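Side-chain contacts in C-type lectin domain family 4 member F (Mus musculus, PDB 6JJJ), which acts as a Kupffer-cell receptor that binds galactose and fucose through its extracellular C-type lectin domain and could take part in endocytosis: residues A[137-140]-A[141-144]; A[87-90]-A[91-94]; A[68-71]-A[72-76]. One frame throughout, in Å; residues are numbered along the deposited sequence.

Contact 1. Residues A[137-140]-A[141-144]; sequences DMAC and GSSY. With CA (calcium ion), chain H.
Met138 and Tyr144 make the tight part of this local contact, their side chains crossing at about a right angle. With CG anti to the backbone N (chi1 180°) and a bend at chi2, the methionine swings over to the tyrosine: its CG lies 3.6 Å from CE2, approaching the ring obliquely, while its CE sits in the ring plane at the edge, 3.5 Å from the Tyr144 OH. The sulfur keeps a Met-aromatic relation to the same ring, with Met138 SD 5.5 Å from the centroid of Tyr144. Ser142 completes the packing by setting its CB 3.8 Å from Met138 CE.

Under these side chains the backbone makes a type I beta turn from Ala139 to Ser142, closed by Ser142 N, which donates to Ala139 O at 3.1 Å. Ser142 OG adds a weak bond to that same oxygen.

The other side is looser: Gly141 brings no side chain to the turn, and the Ser143 side chain starts away from residues 137-140. At the far end Asp137 holds a calcium ion through its O at 2.6 Å and its OD1 at 2.8 Å, together with a water, Asp116, Glu126 and Asn136. This fits the principal C-type lectin calcium site, where sugar probably binds, with Asp116 ending the Gln114-Pro115-Asp116 motif.

The stretch runs off the end of strand 135-138, an edge strand of its sheet, into the loop leading to strand 147-151. The disulfide from Cys140 to Cys128 ties the turn to neighbouring strand 128-131, and Trp81 and His130 meet the Tyr144 ring edge-to-face.

Contact 2. Residues A[87-90]-A[91-94]; sequences QGTE and GIWR. With CA (calcium ion), chain G.
Thr89 and Ile92, both with extended backbone angles, bracket Glu90 and Gly91, whose negative phi and psi values turn the chain back on itself. One weak hydrogen bond bridges the bend: Ile92 N donates to the side-chain oxygen Thr89 OG1 at 3.3 Å, with the N-H pointing almost straight at it (165°).

The two flanking side chains cross at a slant on the outside of the loop. Ile92 has its CG1 branch between the backbone N and the carbonyl carbon (chi1 75°), which brings the branch against Thr89, with Ile92 CD1 3.8 Å from Thr89 CG2. This is a small, exposed patch.

Glu90 goes the other way. Its side chain, bent at chi2, carries the carboxylate to a calcium ion, with OE2 2.1 Å from the metal. Asp86, Asn117, Asp127 and the backbone carbonyl of Glu126 supply the other protein ligands. The Trp93 indole also reaches over here, its CH2 atom coming within 4.1 Å of that ion without binding it.

Five residues gathered in this way, from the loop after strand 80-85 and from residues 117-127, match the auxiliary calcium site found beside the sugar-binding one in many C-type lectin domains.

Contact 3. Residues A[68-71]-A[72-76]; sequences QAFL and VQTTS
Val72 reaches back one helical turn to Gln68, and with Leu71 it has the most surface buried here. Its CG1 is anti to the backbone N (chi1 168°), which leaves CG2 beside that N and turned back along the helix, where it lies 3.9 Å from Gln68 CG. The two side chains meet at a slant, branch against methylene. Beneath them Val72 N donates to Gln68 O at 2.8 Å.

Leu71 behaves differently. Its side chain starts away from residues 72-76, and its burial across the contact comes mostly from its backbone. The leucine side chain packs on Phe38 of strand 34-38. Leu71 O lies near Thr75 N, as one turn of helix would have it, but the placing of that oxygen is doubtful.

These residues belong to helix 65-75, which with helix 45-54 makes the pair of helices of the C-type lectin fold.

Phe70 comes next in burial, together with Thr74. Phe70 O takes two bonds from the threonine: Thr74 OG1 at 2.9 Å and Thr74 N at 3.2 Å, arriving from opposite faces of the carbonyl plane. OG1 can fold back in this way because it stands beside its own backbone N (chi1 -50°), and the same oxygen hangs over one face of the Phe70 ring, offset toward the rim and 4.1 Å from CE1. Thr75 OG1 instead bonds to Gly78 O, just beyond the helix. Further out, Phe70 stacks on Phe31 and packs against Arg40 of the third subunit, whose NH1 also bonds to Gln73 OE1.

In the fold
Along the chain the order is contact 3, contact 2, contact 1, all within one C-type lectin domain. Contacts 1 and 2 have centres 15 Å apart and touch where Asp137 CB packs on Trp93 CH2 at 3.5 Å. They lie at the end of strand 135-138 and in the loop running into strand 94-95, the outermost strands of one antiparallel sheet within this chain, and bring ligands to different calcium ions; Glu126 serves both. Contact 3, on helix 65-75, is 19 Å from contact 1 and 25 Å from contact 2, centre to centre. The Asp137 site, probably the sugar site, lies apart from contact 3, which meets the third subunit, while contact 2 touches the second.

Contact 1. Residues A[137-140]-A[141-144]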
loop_
_atom_site.group_PDB
_atom_site.type_symbol
_atom_site.label_atom_id
_atom_site.label_comp_id
_atom_site.label_asym_id
_atom_site.label_seq_id
_atom_site.Cartn_x
_atom_site.Cartn_y
_atom_site.Cartn_z
ATOM N N ASP A 137 -4.602 -32.559 -7.080
ATOM C CA ASP A 137 -3.893 -32.597 -8.352
ATOM C C ASP A 137 -4.903 -32.500 -9.492
ATOM O O ASP A 137 -6.024 -33.009 -9.400
ATOM C CB ASP A 137 -3.035 -33.859 -8.468
ATOM C CG ASP A 137 -3.844 -35.128 -8.594
ATOM O OD1 ASP A 137 -5.016 -35.159 -8.168
ATOM O OD2 ASP A 137 -3.281 -36.109 -9.124
ATOM N N MET A 138 -4.512 -31.816 -10.565
ATOM C CA MET A 138 -5.455 -31.410 -11.596
ATOM C C MET A 138 -4.762 -31.425 -12.949
ATOM O O MET A 138 -3.533 -31.387 -13.041
ATOM C CB MET A 138 -6.022 -30.015 -11.286
ATOM C CG MET A 138 -7.012 -29.483 -12.293
ATOM S SD MET A 138 -8.462 -30.554 -12.413
ATOM C CE MET A 138 -9.265 -29.880 -13.861
ATOM N N ALA A 139 -5.572 -31.486 -14.003
ATOM C CA ALA A 139 -5.048 -31.391 -15.357
ATOM C C ALA A 139 -4.443 -30.010 -15.573
ATOM O O ALA A 139 -5.098 -28.989 -15.345
ATOM C CB ALA A 139 -6.155 -31.652 -16.376
ATOM N N CYS A 140 -3.179 -29.980 -15.997
ATOM C CA CYS A 140 -2.463 -28.712 -16.064
ATOM C C CYS A 140 -3.064 -27.779 -17.108
ATOM O O CYS A 140 -3.073 -26.559 -16.912
ATOM C CB CYS A 140 -0.984 -28.968 -16.348
ATOM S SG CYS A 140 -0.147 -29.958 -15.072
ATOM N N GLY A 141 -3.591 -28.318 -18.206
ATOM C CA GLY A 141 -4.175 -27.462 -19.221
ATOM C C GLY A 141 -5.381 -26.671 -18.755
ATOM O O GLY A 141 -5.792 -25.736 -19.453
ATOM N N SER A 142 -5.950 -27.012 -17.602
ATOM C CA SER A 142 -7.141 -26.326 -17.122
ATOM C C SER A 142 -6.794 -24.926 -16.634
ATOM O O SER A 142 -5.749 -24.707 -16.013
ATOM C CB SER A 142 -7.791 -27.132 -16.001
ATOM O OG SER A 142 -8.141 -28.428 -16.459
ATOM N N SER A 143 -7.678 -23.973 -16.921
ATOM C CA SER A 143 -7.412 -22.561 -16.643
ATOM C C SER A 143 -8.036 -22.162 -15.310
ATOM O O SER A 143 -9.187 -21.729 -15.243
ATOM C CB SER A 143 -7.933 -21.683 -17.775
ATOM O OG SER A 143 -7.091 -21.751 -18.911
ATOM N N TYR A 144 -7.244 -22.263 -14.251
ATOM C CA TYR A 144 -7.617 -21.767 -12.939
ATOM C C TYR A 144 -6.871 -20.473 -12.643
ATOM O O TYR A 144 -5.878 -20.152 -13.304
ATOM C CB TYR A 144 -7.290 -22.783 -11.837
ATOM C CG TYR A 144 -8.167 -24.008 -11.832
ATOM C CD1 TYR A 144 -9.379 -24.016 -11.154
ATOM C CD2 TYR A 144 -7.779 -25.163 -12.494
ATOM C CE1 TYR A 144 -10.181 -25.136 -11.144
ATOM C CE2 TYR A 144 -8.575 -26.286 -12.490
ATOM C CZ TYR A 144 -9.773 -26.269 -11.813
ATOM O OH TYR A 144 -10.565 -27.394 -11.810
HETATM CA CA CA H . -7.725 -34.898 -8.834
HETATM O O HOH W 1 -10.000 -35.084 -8.720
#

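Contact 2. Residues A[87-90]-A[91-94]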
loop_
_atom_site.group_PDB
_atom_site.type_symbol
_atom_site.label_atom_id
_atom_site.label_comp_id
_atom_site.label_asym_id
_atom_site.label_seq_id
_atom_site.Cartn_x
_atom_site.Cartn_y
_atom_site.Cartn_z
ATOM N N GLN A 87 5.089 -33.626 -12.706
ATOM C CA GLN A 87 5.201 -33.670 -14.157
ATOM C C GLN A 87 6.402 -34.458 -14.636
ATOM O O GLN A 87 6.223 -35.596 -15.071
ATOM C CB GLN A 87 5.232 -32.233 -14.652
ATOM C CG GLN A 87 5.358 -32.017 -16.127
ATOM C CD GLN A 87 5.313 -30.540 -16.454
ATOM O OE1 GLN A 87 4.398 -30.078 -17.128
ATOM N NE2 GLN A 87 6.273 -29.785 -15.942
ATOM N N GLY A 88 7.607 -33.996 -14.311
ATOM C CA GLY A 88 8.815 -34.651 -14.785
ATOM C C GLY A 88 8.724 -36.158 -14.655
ATOM O O GLY A 88 8.928 -36.868 -15.637
ATOM N N THR A 89 8.432 -36.662 -13.448
ATOM C CA THR A 89 8.137 -38.077 -13.236
ATOM C C THR A 89 6.850 -38.186 -12.430
ATOM O O THR A 89 6.661 -37.456 -11.453
ATOM C CB THR A 89 9.266 -38.797 -12.498
ATOM O OG1 THR A 89 9.005 -38.786 -11.091
ATOM C CG2 THR A 89 10.599 -38.119 -12.770
ATOM N N GLU A 90 5.966 -39.099 -12.845
ATOM C CA GLU A 90 4.627 -39.162 -12.269
ATOM C C GLU A 90 4.650 -39.385 -10.763
ATOM O O GLU A 90 3.694 -39.018 -10.069
ATOM C CB GLU A 90 3.828 -40.275 -12.944
ATOM C CG GLU A 90 2.396 -40.371 -12.477
ATOM C CD GLU A 90 1.658 -39.057 -12.609
ATOM O OE1 GLU A 90 1.959 -38.291 -13.549
ATOM O OE2 GLU A 90 0.789 -38.789 -11.759
ATOM N N GLY A 91 5.713 -39.984 -10.238
ATOM C CA GLY A 91 5.761 -40.295 -8.824
ATOM C C GLY A 91 6.139 -39.113 -7.960
ATOM O O GLY A 91 5.394 -38.735 -7.050
ATOM N N ILE A 92 7.290 -38.515 -8.239
ATOM C CA ILE A 92 7.843 -37.490 -7.364
ATOM C C ILE A 92 7.153 -36.163 -7.645
ATOM O O ILE A 92 7.026 -35.745 -8.803
ATOM C CB ILE A 92 9.366 -37.374 -7.555
ATOM C CG1 ILE A 92 9.682 -36.657 -8.871
ATOM C CG2 ILE A 92 10.009 -38.755 -7.524
ATOM C CD1 ILE A 92 11.145 -36.699 -9.276
ATOM N N TRP A 93 6.710 -35.499 -6.583
ATOM C CA TRP A 93 6.286 -34.110 -6.642
ATOM C C TRP A 93 7.468 -33.216 -6.274
ATOM O O TRP A 93 8.445 -33.659 -5.666
ATOM C CB TRP A 93 5.125 -33.847 -5.685
ATOM C CG TRP A 93 3.914 -34.692 -5.935
ATOM C CD1 TRP A 93 3.653 -35.921 -5.407
ATOM C CD2 TRP A 93 2.784 -34.358 -6.752
ATOM N NE1 TRP A 93 2.437 -36.381 -5.853
ATOM C CE2 TRP A 93 1.884 -35.439 -6.681
ATOM C CE3 TRP A 93 2.450 -33.255 -7.543
ATOM C CZ2 TRP A 93 0.674 -35.450 -7.368
ATOM C CZ3 TRP A 93 1.250 -33.268 -8.226
ATOM C CH2 TRP A 93 0.376 -34.357 -8.134
ATOM N N ARG A 94 7.365 -31.941 -6.636
ATOM C CA ARG A 94 8.410 -30.987 -6.289
ATOM C C ARG A 94 7.890 -29.578 -6.524
ATOM O O ARG A 94 7.111 -29.340 -7.449
ATOM C CB ARG A 94 9.686 -31.227 -7.110
HETATM CA CA CA G . 0.527 -36.683 -11.536
#

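Contact 3. Residues A[68-71]-A[72-76]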
loop_
_atom_site.group_PDB
_atom_site.type_symbol
_atom_site.label_atom_id
_atom_site.label_comp_id
_atom_site.label_asym_id
_atom_site.label_seq_id
_atom_site.Cartn_x
_atom_site.Cartn_y
_atom_site.Cartn_z
ATOM N N GLN A 68 -0.468 -22.046 4.849
ATOM C CA GLN A 68 -1.609 -22.533 4.081
ATOM C C GLN A 68 -2.899 -21.866 4.538
ATOM O O GLN A 68 -3.776 -21.569 3.717
ATOM C CB GLN A 68 -1.729 -24.056 4.197
ATOM C CG GLN A 68 -2.970 -24.609 3.503
ATOM C CD GLN A 68 -2.731 -25.933 2.794
ATOM O OE1 GLN A 68 -1.616 -26.454 2.773
ATOM N NE2 GLN A 68 -3.786 -26.478 2.194
ATOM N N ALA A 69 -3.038 -21.628 5.844
ATOM C CA ALA A 69 -4.227 -20.944 6.339
ATOM C C ALA A 69 -4.375 -19.585 5.670
ATOM O O ALA A 69 -5.449 -19.246 5.162
ATOM C CB ALA A 69 -4.156 -20.793 7.859
ATOM N N PHE A 70 -3.287 -18.813 5.618
ATOM C CA PHE A 70 -3.324 -17.519 4.949
ATOM C C PHE A 70 -3.904 -17.653 3.548
ATOM O O PHE A 70 -4.817 -16.911 3.165
ATOM C CB PHE A 70 -1.919 -16.922 4.895
ATOM C CG PHE A 70 -1.820 -15.712 4.026
ATOM C CD1 PHE A 70 -2.406 -14.520 4.413
ATOM C CD2 PHE A 70 -1.152 -15.767 2.817
ATOM C CE1 PHE A 70 -2.321 -13.401 3.611
ATOM C CE2 PHE A 70 -1.062 -14.652 2.009
ATOM C CZ PHE A 70 -1.646 -13.467 2.406
ATOM N N LEU A 71 -3.391 -18.605 2.770
ATOM C CA LEU A 71 -3.940 -18.862 1.444
ATOM C C LEU A 71 -5.429 -19.180 1.533
ATOM O O LEU A 71 -6.260 -18.522 0.898
ATOM C CB LEU A 71 -3.187 -20.010 0.775
ATOM C CG LEU A 71 -1.805 -19.744 0.175
ATOM C CD1 LEU A 71 -1.875 -18.717 -0.950
ATOM C CD2 LEU A 71 -0.812 -19.311 1.244
ATOM N N VAL A 72 -5.781 -20.195 2.328
ATOM C CA VAL A 72 -7.150 -20.703 2.347
ATOM C C VAL A 72 -8.146 -19.576 2.594
ATOM O O VAL A 72 -9.150 -19.451 1.883
ATOM C CB VAL A 72 -7.292 -21.823 3.395
ATOM C CG1 VAL A 72 -8.757 -22.148 3.636
ATOM C CG2 VAL A 72 -6.538 -23.068 2.945
ATOM N N GLN A 73 -7.895 -18.739 3.608
ATOM C CA GLN A 73 -8.872 -17.699 3.915
ATOM C C GLN A 73 -8.880 -16.587 2.872
ATOM O O GLN A 73 -9.872 -15.855 2.771
ATOM C CB GLN A 73 -8.620 -17.071 5.288
ATOM C CG GLN A 73 -7.554 -17.726 6.139
ATOM C CD GLN A 73 -7.640 -17.310 7.594
ATOM O OE1 GLN A 73 -6.837 -16.509 8.074
ATOM N NE2 GLN A 73 -8.618 -17.857 8.308
ATOM N N THR A 74 -7.799 -16.431 2.107
ATOM C CA THR A 74 -7.804 -15.540 0.955
ATOM C C THR A 74 -8.338 -16.224 -0.295
ATOM O O THR A 74 -8.809 -15.538 -1.211
ATOM C CB THR A 74 -6.394 -15.010 0.674
ATOM O OG1 THR A 74 -5.826 -14.490 1.882
ATOM C CG2 THR A 74 -6.441 -13.905 -0.374
ATOM N N THR A 75 -8.280 -17.556 -0.345
ATOM C CA THR A 75 -8.805 -18.328 -1.463
ATOM C C THR A 75 -9.990 -19.203 -1.076
ATOM O O THR A 75 -10.416 -20.038 -1.883
ATOM C CB THR A 75 -7.700 -19.208 -2.054
ATOM O OG1 THR A 75 -8.183 -19.873 -3.230
ATOM C CG2 THR A 75 -7.247 -20.255 -1.050
ATOM N N SER A 76 -10.522 -19.047 0.133
ATOM C CA SER A 76 -11.733 -19.764 0.506
ATOM C C SER A 76 -12.817 -19.500 -0.529
ATOM O O SER A 76 -13.024 -18.358 -0.949
ATOM C CB SER A 76 -12.205 -19.336 1.896
ATOM O OG SER A 76 -13.160 -20.257 2.397
#